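Local atomic coordinates of 33 kDa chaperonin (Thermotoga maritima, PDB entry 1VQ0), a protein that probably acts as a redox-regulated molecular chaperone, protecting thermally unfolding and oxidatively damaged proteins from irreversible aggregation. Residues 42-45 and 46-50; 131-134 and 135-139; 185-188 and 189-192; 215-219 and 220-224; 252-255 and 256-259. All coordinates share one frame; numbering follows the deposited sequence.

Contact 1: 42-45 and 46-50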
# COMPACT_ATOMS: atom_id res chain seq x y z
N HIS A 42 -23.54 -11.77 11.34
CA HIS A 42 -22.86 -10.85 12.25
C HIS A 42 -23.76 -10.10 13.21
O HIS A 42 -23.25 -9.34 13.99
CB HIS A 42 -22.12 -9.80 11.43
CG HIS A 42 -20.95 -10.34 10.66
ND1 HIS A 42 -19.87 -10.95 11.28
CD2 HIS A 42 -20.68 -10.32 9.33
CE1 HIS A 42 -18.98 -11.26 10.35
NE2 HIS A 42 -19.44 -10.90 9.16
N ALA A 43 -25.07 -10.29 13.11
CA ALA A 43 -26.03 -9.59 13.95
C ALA A 43 -25.75 -8.08 13.92
O ALA A 43 -25.64 -7.42 14.97
CB ALA A 43 -26.02 -10.15 15.40
N LEU A 44 -25.63 -7.56 12.70
CA LEU A 44 -25.32 -6.15 12.46
C LEU A 44 -26.45 -5.23 12.90
O LEU A 44 -27.60 -5.52 12.70
CB LEU A 44 -25.02 -5.89 10.97
CG LEU A 44 -23.86 -6.66 10.31
CD1 LEU A 44 -23.73 -6.27 8.92
CD2 LEU A 44 -22.51 -6.46 11.04
N SER A 45 -26.08 -4.09 13.46
CA SER A 45 -27.00 -3.00 13.68
C SER A 45 -27.42 -2.45 12.33
O SER A 45 -26.83 -2.77 11.28
CB SER A 45 -26.26 -1.91 14.46
OG SER A 45 -25.24 -1.29 13.66
N TYR A 46 -28.42 -1.58 12.33
CA TYR A 46 -28.83 -0.92 11.08
C TYR A 46 -27.66 -0.15 10.44
O TYR A 46 -27.36 -0.29 9.28
CB TYR A 46 -30.02 0.02 11.31
CG TYR A 46 -31.29 -0.69 11.74
CD1 TYR A 46 -31.84 -1.68 10.94
CD2 TYR A 46 -31.93 -0.37 12.94
CE1 TYR A 46 -32.99 -2.34 11.31
CE2 TYR A 46 -33.10 -1.01 13.32
CZ TYR A 46 -33.62 -2.01 12.50
OH TYR A 46 -34.77 -2.70 12.83
N LEU A 47 -26.97 0.64 11.23
CA LEU A 47 -25.90 1.41 10.67
C LEU A 47 -24.75 0.53 10.09
O LEU A 47 -24.23 0.81 9.05
CB LEU A 47 -25.39 2.39 11.74
CG LEU A 47 -24.14 3.16 11.40
CD1 LEU A 47 -24.36 4.04 10.14
CD2 LEU A 47 -23.69 3.97 12.62
N ALA A 48 -24.37 -0.52 10.83
CA ALA A 48 -23.30 -1.41 10.44
C ALA A 48 -23.71 -2.23 9.23
O ALA A 48 -22.88 -2.56 8.40
CB ALA A 48 -22.95 -2.34 11.57
N THR A 49 -25.00 -2.49 9.10
CA THR A 49 -25.56 -3.11 7.87
C THR A 49 -25.27 -2.21 6.65
O THR A 49 -24.83 -2.68 5.60
CB THR A 49 -27.08 -3.33 8.03
OG1 THR A 49 -27.35 -4.23 9.12
CG2 THR A 49 -27.66 -4.03 6.80
N VAL A 50 -25.49 -0.91 6.79
CA VAL A 50 -25.36 -0.02 5.64
C VAL A 50 -23.86 0.15 5.30
O VAL A 50 -23.47 0.14 4.14
CB VAL A 50 -26.08 1.33 5.92
CG1 VAL A 50 -25.75 2.39 4.84
CG2 VAL A 50 -27.58 1.11 5.98

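Contact 2: 131-134 and 135-139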
# COMPACT_ATOMS: atom_id res chain seq x y z
N LEU A 131 -3.13 -12.37 -5.77
CA LEU A 131 -3.15 -12.94 -7.12
C LEU A 131 -2.21 -14.14 -7.23
O LEU A 131 -1.64 -14.37 -8.27
CB LEU A 131 -2.66 -11.88 -8.13
CG LEU A 131 -3.56 -10.64 -8.29
CD1 LEU A 131 -2.77 -9.46 -8.78
CD2 LEU A 131 -4.59 -10.99 -9.26
N GLY A 132 -2.01 -14.88 -6.14
CA GLY A 132 -1.11 -16.04 -6.20
C GLY A 132 0.40 -15.78 -6.28
O GLY A 132 1.17 -16.68 -6.70
N LEU A 133 0.83 -14.58 -5.88
CA LEU A 133 2.27 -14.32 -5.71
C LEU A 133 2.57 -14.49 -4.23
O LEU A 133 1.65 -14.69 -3.47
CB LEU A 133 2.65 -12.93 -6.24
CG LEU A 133 2.45 -12.67 -7.75
CD1 LEU A 133 3.03 -11.33 -8.14
CD2 LEU A 133 3.11 -13.74 -8.67
N LYS A 134 3.84 -14.42 -3.82
CA LYS A 134 4.23 -14.74 -2.41
C LYS A 134 3.54 -13.87 -1.38
O LYS A 134 3.24 -14.31 -0.31
CB LYS A 134 5.77 -14.65 -2.19
CG LYS A 134 6.53 -15.90 -2.59
CD LYS A 134 8.05 -15.68 -2.54
CE LYS A 134 8.79 -16.72 -3.38
NZ LYS A 134 10.28 -16.54 -3.38
N THR A 135 3.34 -12.61 -1.71
CA THR A 135 2.54 -11.68 -0.90
C THR A 135 1.74 -10.88 -1.88
O THR A 135 2.09 -10.86 -3.06
CB THR A 135 3.45 -10.75 -0.06
OG1 THR A 135 4.45 -10.17 -0.89
CG2 THR A 135 4.27 -11.55 1.03
N PRO A 136 0.66 -10.24 -1.43
CA PRO A 136 -0.27 -9.52 -2.29
C PRO A 136 0.20 -8.10 -2.63
O PRO A 136 1.13 -7.59 -2.01
CB PRO A 136 -1.54 -9.43 -1.40
CG PRO A 136 -1.02 -9.37 -0.05
CD PRO A 136 0.22 -10.19 -0.02
N PHE A 137 -0.40 -7.53 -3.67
CA PHE A 137 -0.32 -6.10 -3.93
C PHE A 137 -1.22 -5.37 -2.96
O PHE A 137 -2.34 -5.82 -2.65
CB PHE A 137 -0.72 -5.78 -5.38
CG PHE A 137 0.13 -6.47 -6.38
CD1 PHE A 137 1.38 -6.00 -6.68
CD2 PHE A 137 -0.29 -7.64 -6.98
CE1 PHE A 137 2.21 -6.66 -7.59
CE2 PHE A 137 0.55 -8.32 -7.90
CZ PHE A 137 1.80 -7.82 -8.19
N VAL A 138 -0.70 -4.30 -2.40
CA VAL A 138 -1.50 -3.47 -1.49
C VAL A 138 -1.32 -1.99 -1.87
O VAL A 138 -0.20 -1.52 -2.08
CB VAL A 138 -1.11 -3.56 0.00
CG1 VAL A 138 -2.13 -2.80 0.87
CG2 VAL A 138 -0.89 -4.98 0.49
N SER A 139 -2.43 -1.28 -1.90
CA SER A 139 -2.41 0.11 -2.24
C SER A 139 -3.30 0.84 -1.26
O SER A 139 -4.40 0.42 -1.02
CB SER A 139 -2.78 0.27 -3.73
OG SER A 139 -2.98 1.65 -4.07
O HOH W 1 -0.36 -12.05 -4.96

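Contact 3: 185-188 and 189-192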
# COMPACT_ATOMS: atom_id res chain seq x y z
N VAL A 185 -18.98 2.37 -13.26
CA VAL A 185 -18.59 2.69 -14.65
C VAL A 185 -17.13 3.19 -14.62
O VAL A 185 -16.81 4.07 -13.82
CB VAL A 185 -19.55 3.71 -15.34
CG1 VAL A 185 -19.21 3.95 -16.80
CG2 VAL A 185 -21.00 3.23 -15.28
N GLN A 186 -16.28 2.59 -15.48
CA GLN A 186 -14.83 2.78 -15.49
C GLN A 186 -14.27 2.93 -16.87
O GLN A 186 -14.61 2.18 -17.81
CB GLN A 186 -14.14 1.60 -14.78
CG GLN A 186 -14.62 1.42 -13.33
CD GLN A 186 -13.79 0.46 -12.44
OE1 GLN A 186 -13.81 -0.75 -12.62
NE2 GLN A 186 -13.11 1.03 -11.41
N ILE A 187 -13.40 3.91 -17.01
CA ILE A 187 -12.76 4.19 -18.29
C ILE A 187 -11.44 3.46 -18.33
O ILE A 187 -10.48 3.85 -17.67
CB ILE A 187 -12.60 5.68 -18.53
CG1 ILE A 187 -13.99 6.31 -18.66
CG2 ILE A 187 -11.84 5.88 -19.79
CD1 ILE A 187 -14.04 7.88 -18.70
N ILE A 188 -11.41 2.37 -19.08
CA ILE A 188 -10.20 1.55 -19.12
C ILE A 188 -9.31 1.95 -20.29
O ILE A 188 -8.19 1.48 -20.38
CB ILE A 188 -10.53 0.03 -19.13
CG1 ILE A 188 -11.55 -0.29 -20.24
CG2 ILE A 188 -10.99 -0.40 -17.71
CD1 ILE A 188 -11.65 -1.79 -20.62
N ASP A 189 -9.80 2.83 -21.16
CA ASP A 189 -8.99 3.37 -22.27
C ASP A 189 -9.27 4.87 -22.40
O ASP A 189 -10.22 5.33 -23.08
CB ASP A 189 -9.33 2.62 -23.55
CG ASP A 189 -8.51 3.07 -24.74
OD1 ASP A 189 -7.79 4.10 -24.74
OD2 ASP A 189 -8.53 2.37 -25.75
N ARG A 190 -8.40 5.63 -21.75
CA ARG A 190 -8.53 7.07 -21.69
C ARG A 190 -8.41 7.85 -22.99
O ARG A 190 -8.52 9.07 -22.97
CB ARG A 190 -7.50 7.58 -20.70
CG ARG A 190 -7.93 7.46 -19.22
CD ARG A 190 -6.79 7.74 -18.22
NE ARG A 190 -5.64 6.86 -18.45
CZ ARG A 190 -4.51 6.85 -17.74
NH1 ARG A 190 -4.34 7.67 -16.70
NH2 ARG A 190 -3.53 6.02 -18.08
N THR A 191 -8.19 7.18 -24.13
CA THR A 191 -8.38 7.83 -25.43
C THR A 191 -9.86 8.01 -25.82
O THR A 191 -10.16 8.59 -26.86
CB THR A 191 -7.58 7.12 -26.60
OG1 THR A 191 -8.14 5.83 -26.94
CG2 THR A 191 -6.13 6.87 -26.19
N LEU A 192 -10.77 7.52 -25.00
CA LEU A 192 -12.21 7.70 -25.21
C LEU A 192 -12.62 9.17 -25.40
O LEU A 192 -12.36 10.02 -24.55
CB LEU A 192 -12.98 7.12 -24.00
CG LEU A 192 -14.50 7.33 -24.05
CD1 LEU A 192 -15.12 6.37 -25.01
CD2 LEU A 192 -15.19 7.18 -22.68
O HOH W 2 -6.18 4.17 -20.31

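Contact 4: 215-219 and 220-224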
# COMPACT_ATOMS: atom_id res chain seq x y z
N GLN A 215 -35.73 0.96 -6.91
CA GLN A 215 -37.20 0.77 -6.81
C GLN A 215 -37.98 1.13 -8.10
O GLN A 215 -39.15 0.81 -8.23
CB GLN A 215 -37.76 1.55 -5.61
CG GLN A 215 -37.33 0.92 -4.29
CD GLN A 215 -37.84 1.66 -3.06
OE1 GLN A 215 -38.93 1.36 -2.60
NE2 GLN A 215 -37.06 2.62 -2.53
N GLU A 216 -37.32 1.82 -9.02
CA GLU A 216 -37.97 2.41 -10.20
C GLU A 216 -37.47 1.85 -11.51
O GLU A 216 -38.15 2.03 -12.52
CB GLU A 216 -37.69 3.92 -10.28
CG GLU A 216 -38.43 4.77 -9.26
CD GLU A 216 -37.88 6.19 -9.19
OE1 GLU A 216 -36.95 6.51 -10.02
OE2 GLU A 216 -38.36 6.95 -8.31
N ALA A 217 -36.27 1.27 -11.54
CA ALA A 217 -35.67 0.85 -12.81
C ALA A 217 -34.97 -0.50 -12.74
O ALA A 217 -34.26 -0.78 -11.77
CB ALA A 217 -34.70 1.91 -13.30
N GLU A 218 -35.17 -1.32 -13.76
CA GLU A 218 -34.44 -2.56 -13.92
C GLU A 218 -32.97 -2.23 -14.18
O GLU A 218 -32.67 -1.14 -14.66
CB GLU A 218 -35.00 -3.37 -15.08
CG GLU A 218 -36.40 -3.97 -14.87
CD GLU A 218 -36.60 -4.47 -13.44
OE1 GLU A 218 -36.01 -5.50 -13.08
OE2 GLU A 218 -37.31 -3.81 -12.66
N PRO A 219 -32.04 -3.12 -13.83
CA PRO A 219 -30.62 -2.88 -14.06
C PRO A 219 -30.25 -2.48 -15.49
O PRO A 219 -29.43 -1.60 -15.69
CB PRO A 219 -30.00 -4.24 -13.70
CG PRO A 219 -30.87 -4.71 -12.60
CD PRO A 219 -32.25 -4.41 -13.14
N LEU A 220 -30.87 -3.09 -16.49
CA LEU A 220 -30.50 -2.78 -17.87
C LEU A 220 -30.98 -1.41 -18.34
O LEU A 220 -30.39 -0.81 -19.23
CB LEU A 220 -31.02 -3.86 -18.84
CG LEU A 220 -30.26 -5.20 -18.85
CD1 LEU A 220 -30.96 -6.18 -19.76
CD2 LEU A 220 -28.84 -5.03 -19.29
N ASP A 221 -32.12 -0.98 -17.78
CA ASP A 221 -32.69 0.32 -18.07
C ASP A 221 -31.84 1.37 -17.35
O ASP A 221 -31.50 2.40 -17.93
CB ASP A 221 -34.14 0.36 -17.61
CG ASP A 221 -35.01 -0.70 -18.29
OD1 ASP A 221 -34.73 -1.06 -19.45
OD2 ASP A 221 -36.00 -1.24 -17.75
N VAL A 222 -31.45 1.10 -16.11
CA VAL A 222 -30.47 1.98 -15.46
C VAL A 222 -29.20 2.20 -16.33
O VAL A 222 -28.68 3.29 -16.41
CB VAL A 222 -30.01 1.42 -14.09
CG1 VAL A 222 -28.81 2.24 -13.51
CG2 VAL A 222 -31.13 1.44 -13.08
N LEU A 223 -28.69 1.15 -16.94
CA LEU A 223 -27.49 1.27 -17.76
C LEU A 223 -27.79 2.09 -19.07
O LEU A 223 -26.91 2.83 -19.57
CB LEU A 223 -26.95 -0.12 -18.13
CG LEU A 223 -26.49 -1.11 -17.04
CD1 LEU A 223 -26.18 -2.48 -17.67
CD2 LEU A 223 -25.30 -0.59 -16.34
N GLU A 224 -29.00 1.92 -19.61
CA GLU A 224 -29.43 2.69 -20.79
C GLU A 224 -29.39 4.18 -20.50
O GLU A 224 -28.87 4.96 -21.28
CB GLU A 224 -30.82 2.30 -21.28
CG GLU A 224 -31.37 3.32 -22.26
CD GLU A 224 -32.66 2.92 -22.91
OE1 GLU A 224 -33.29 1.94 -22.44
OE2 GLU A 224 -33.01 3.63 -23.90
O HOH W 3 -37.09 -0.66 -15.55

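Contact 5: 252-255 and 256-259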
# COMPACT_ATOMS: atom_id res chain seq x y z
N ASN A 252 -6.29 -25.60 13.78
CA ASN A 252 -4.98 -25.02 13.46
C ASN A 252 -4.78 -23.63 14.07
O ASN A 252 -3.68 -23.27 14.53
CB ASN A 252 -4.79 -24.94 11.93
CG ASN A 252 -4.60 -26.32 11.30
OD1 ASN A 252 -4.21 -27.29 11.97
ND2 ASN A 252 -4.90 -26.42 10.00
N ALA A 253 -5.86 -22.85 14.09
CA ALA A 253 -5.80 -21.53 14.71
C ALA A 253 -5.42 -21.68 16.19
O ALA A 253 -4.69 -20.88 16.74
CB ALA A 253 -7.13 -20.75 14.54
N LEU A 254 -5.91 -22.73 16.83
CA LEU A 254 -5.59 -22.94 18.23
C LEU A 254 -4.20 -23.49 18.43
O LEU A 254 -3.58 -23.25 19.46
CB LEU A 254 -6.59 -23.89 18.88
CG LEU A 254 -8.03 -23.39 19.02
CD1 LEU A 254 -8.89 -24.55 19.53
CD2 LEU A 254 -8.17 -22.15 19.92
N LEU A 255 -3.71 -24.25 17.46
CA LEU A 255 -2.36 -24.83 17.52
C LEU A 255 -1.22 -23.79 17.47
O LEU A 255 -0.12 -24.04 18.00
CB LEU A 255 -2.17 -25.87 16.41
CG LEU A 255 -2.58 -27.30 16.75
CD1 LEU A 255 -2.28 -28.24 15.56
CD2 LEU A 255 -1.88 -27.84 18.02
N VAL A 256 -1.49 -22.64 16.86
CA VAL A 256 -0.56 -21.52 16.79
C VAL A 256 -0.50 -20.71 18.09
O VAL A 256 0.40 -19.87 18.25
CB VAL A 256 -0.90 -20.55 15.61
CG1 VAL A 256 -0.89 -21.30 14.26
CG2 VAL A 256 -2.22 -19.84 15.83
N LEU A 257 -1.45 -20.93 19.00
CA LEU A 257 -1.46 -20.22 20.27
C LEU A 257 -0.42 -20.79 21.21
O LEU A 257 -0.08 -21.97 21.14
CB LEU A 257 -2.82 -20.32 20.94
CG LEU A 257 -4.05 -19.80 20.21
CD1 LEU A 257 -5.29 -20.15 21.04
CD2 LEU A 257 -3.98 -18.28 19.92
N ASP A 258 0.07 -19.94 22.11
CA ASP A 258 0.98 -20.38 23.17
C ASP A 258 0.38 -21.50 23.99
O ASP A 258 -0.83 -21.55 24.18
CB ASP A 258 1.32 -19.23 24.12
CG ASP A 258 2.27 -18.24 23.50
OD1 ASP A 258 2.31 -18.17 22.24
OD2 ASP A 258 3.00 -17.50 24.19
N LYS A 259 1.23 -22.41 24.46
CA LYS A 259 0.83 -23.50 25.35
C LYS A 259 -0.04 -22.98 26.50
O LYS A 259 -1.06 -23.59 26.83
CB LYS A 259 2.08 -24.21 25.93
CG LYS A 259 3.03 -24.87 24.89

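Contact 1: 42-45 and 46-50
Ser45 OG accepts the backbone N-H of Ala48 at 3.1 Å, the N-cap bond that opens helix 46-62. Its chi1 of 69° sets OG between the backbone N and the carbonyl carbon, turned over the first helical turn, where it also lies against Ala48 CB. The same hydroxyl is hydrogen-bonded to Val104 O, so the cap is tied to the loop between strand 94-99 and helix 116-120. Ser45 O is held twice by Thr49: N arrives at 2.9 Å and OG1 at 2.7 Å, from opposite faces of the carbonyl plane, OG1 standing well above it. Thr49 can fold back in this way because OG1 lies beside its own backbone N (chi1 -61°). Leu44 packs against the same turn, CB 3.4 Å from Thr49 OG1 and CD1 near Ala48 O. With an alanine in place of Ser45, the Ala48 N-H would probably lose its cap and Val104 O its hydroxyl partner. Just upstream, Ala43, with positive phi, is the C-prime residue of a Schellman motif, so one helix ends and the next begins within a few residues. The corner joins helices 32-42 and 46-62, with Thr49 and Val50 on strand 164-173 and Leu47 on helix 116-120.

Contact 2: 131-134 and 135-139
Water 1 is gripped by three backbone groups of the turn: it accepts from Leu131 N and Leu133 N, each at 2.9 Å, and donates a weak bond to Thr135 O at 3.3 Å. The water thus spans the bend from 131-134 into 135-139, bridging both arms where the two segments have no direct hydrogen bond to each other. Gly132, with positive phi (73°), lies between the two N-H donors and helps turn both toward the water. Beside this polar bridge the side chains make an apolar contact. Leu131 CD1 comes up at the edge of the Phe137 ring, near its plane, 3.6 Å from CD2 and equally near CE2, and the two side chains cross at about a right angle. Leu133 reaches the far end of the same ring, its CD1 3.7 Å from Phe137 CZ. The ring is brought there by a chi1 of -59°, CG lying opposite the carbonyl carbon, which swings it back toward the turn. Lys134 leads away, its NZ hydrogen-bonded to Gln122 OE1 of the second subunit. Leu133 and Phe137 both pack on Tyr154 of that subunit, and Val138 and Ser139 continue the sheet into it through an antiparallel ladder. The chemistry is therefore divided: a water supplies the polar link between strands 123-130 and 137-142, while two leucine methyls meeting one phenyl ring make a greasy patch that the dimer partner helps to cover.

Contact 3: 185-188 and 189-192
Ile187, the last residue of strand 176-187, leans over a type I beta turn from Asp189 to Leu192 that is reinforced by an Asx turn. Ile187 CB branches two ways. CG2, opposite the backbone N, lies 3.7 Å from Asp189 O and also faces Arg190, coming 4.3 Å from its CG. The other branch, CG1, runs opposite the carbonyl carbon (chi1 -65°) and carries CD1 to Leu192 CD2 at 4.2 Å, a loose methyl contact. Beyond them both Ile187 and Leu192 rest on Val197, so the side chain ties the strand end to helix 194-205. Leu192 N closes the turn by its bond to Asp189 O at 3.0 Å. Water 2 bridges the strand end and the turn, accepting from Arg190 N at 3.0 Å and making weaker bonds to Ile188 O and Arg190 NE. Backbone bonds from Ile188 and Asp189 to Lys23 hold this region beside the start of strand 24-30. The turn's own polar lock is the Asp189 carboxylate: OD1 takes Thr191 N, 3.2 Å away on its anti side but out of the carboxylate plane, and Thr191 OG1, only 2.8 Å away, which comes from above the same face.

Contact 4: 215-219 and 220-224
Glu218 O receives the N-H of Val222 at 2.9 Å in an almost straight bond, with an angle of 175° at the hydrogen, a bond that closes the first turn of helix 219-227. Asp221 N reaches the same oxygen only weakly, at 3.2 Å. The next acceptor, Pro219 O, takes Leu223 N at 3.1 Å, and within the helix Leu220 O takes Glu224 N, so the regular i to i+4 pattern is established from the N-cap onward. Pro219 sits at the first helical position, where its ring nitrogen has no hydrogen to donate and none is needed. The N-H of Glu218 itself is met by water 3 at 2.7 Å, and this water in turn donates to Asp221 OD2 at 2.5 Å, linking the residue at the N-cap position to the Asp221 side chain. Asp221 is placed for this by its chi1 of -59°, which turns the carboxylate back over the helix start. There it runs side by side with Glu218, OD2 3.6 Å from Glu218 CB, while the two carboxylate planes stand 79° apart. Glu218 OE2 and Asp221 OD2 remain 5.9 Å apart; acidic groups near a helix N terminus are probably favoured by the helix dipole. Ala217 CB packs on Val222 CG2 at 3.6 Å. Toward the sheet, Pro219, Val222 and Leu223 lie on Ile28 of strand 24-30, Leu223 also on Phe26, while Leu220 and Leu223 touch Val231 in the loop that follows the helix.

Contact 5: 252-255 and 256-259
Two backbone hydrogen bonds finish helix 247-255. Val256 N reaches Asn252 O at 3.3 Å, a last i to i+4 bond, and Leu257 N turns to Leu254 O at 3.2 Å. This three-residue bond is where the chain leaves the helix. The apolar contact is between two leucines whose side chains cross obliquely, Leu257 CD1 meeting Leu254 CD2 at 3.7 Å. Leu257 CG is opposite its carbonyl carbon (chi1 -59°), which directs the isobutyl group back along the helix end toward Leu254. In plain van der Waals packing, Leu257 CB also rests 3.4 Å from Leu254 O. An alanine at Leu257 would probably leave Leu254 CD2 without its methyl neighbour and open a gap against Met265 of helix 259-268. Polar links from outside come from Lys296, whose NZ is hydrogen-bonded to Leu255 O and Leu257 O and so joins the turn to helix 286-298. Leu254 and Leu255 also pack on Leu292 of that helix. With Asp258 at the N-cap position of the next helix, this is a short connection between helices 247-255 and 259-268, packed on helix 286-298, in the region that carries the four-cysteine zinc site of Hsp33.

Overall arrangement
From the N terminus the five contacts follow in series, each local to one stretch of chain; none nests in or crosses another. Contact 1 turns helix 32-42 into helix 46-62. Contact 2, its centre about 30 Å from that of contact 1 and on the opposite side of the chain's centre, joins strands 123-130 and 137-142 at the edge of this chain's large sheet, which runs on into the second subunit. Contact 3 leaves strand 176-187 of that sheet for helix 194-205. Contact 4 starts helix 219-227, its nearest atoms about 6 Å from contact 3, both bordering strand 24-30. Contact 5 lies among the helices of the zinc-bearing C-terminal part, its centre about 51 Å from that of contact 4.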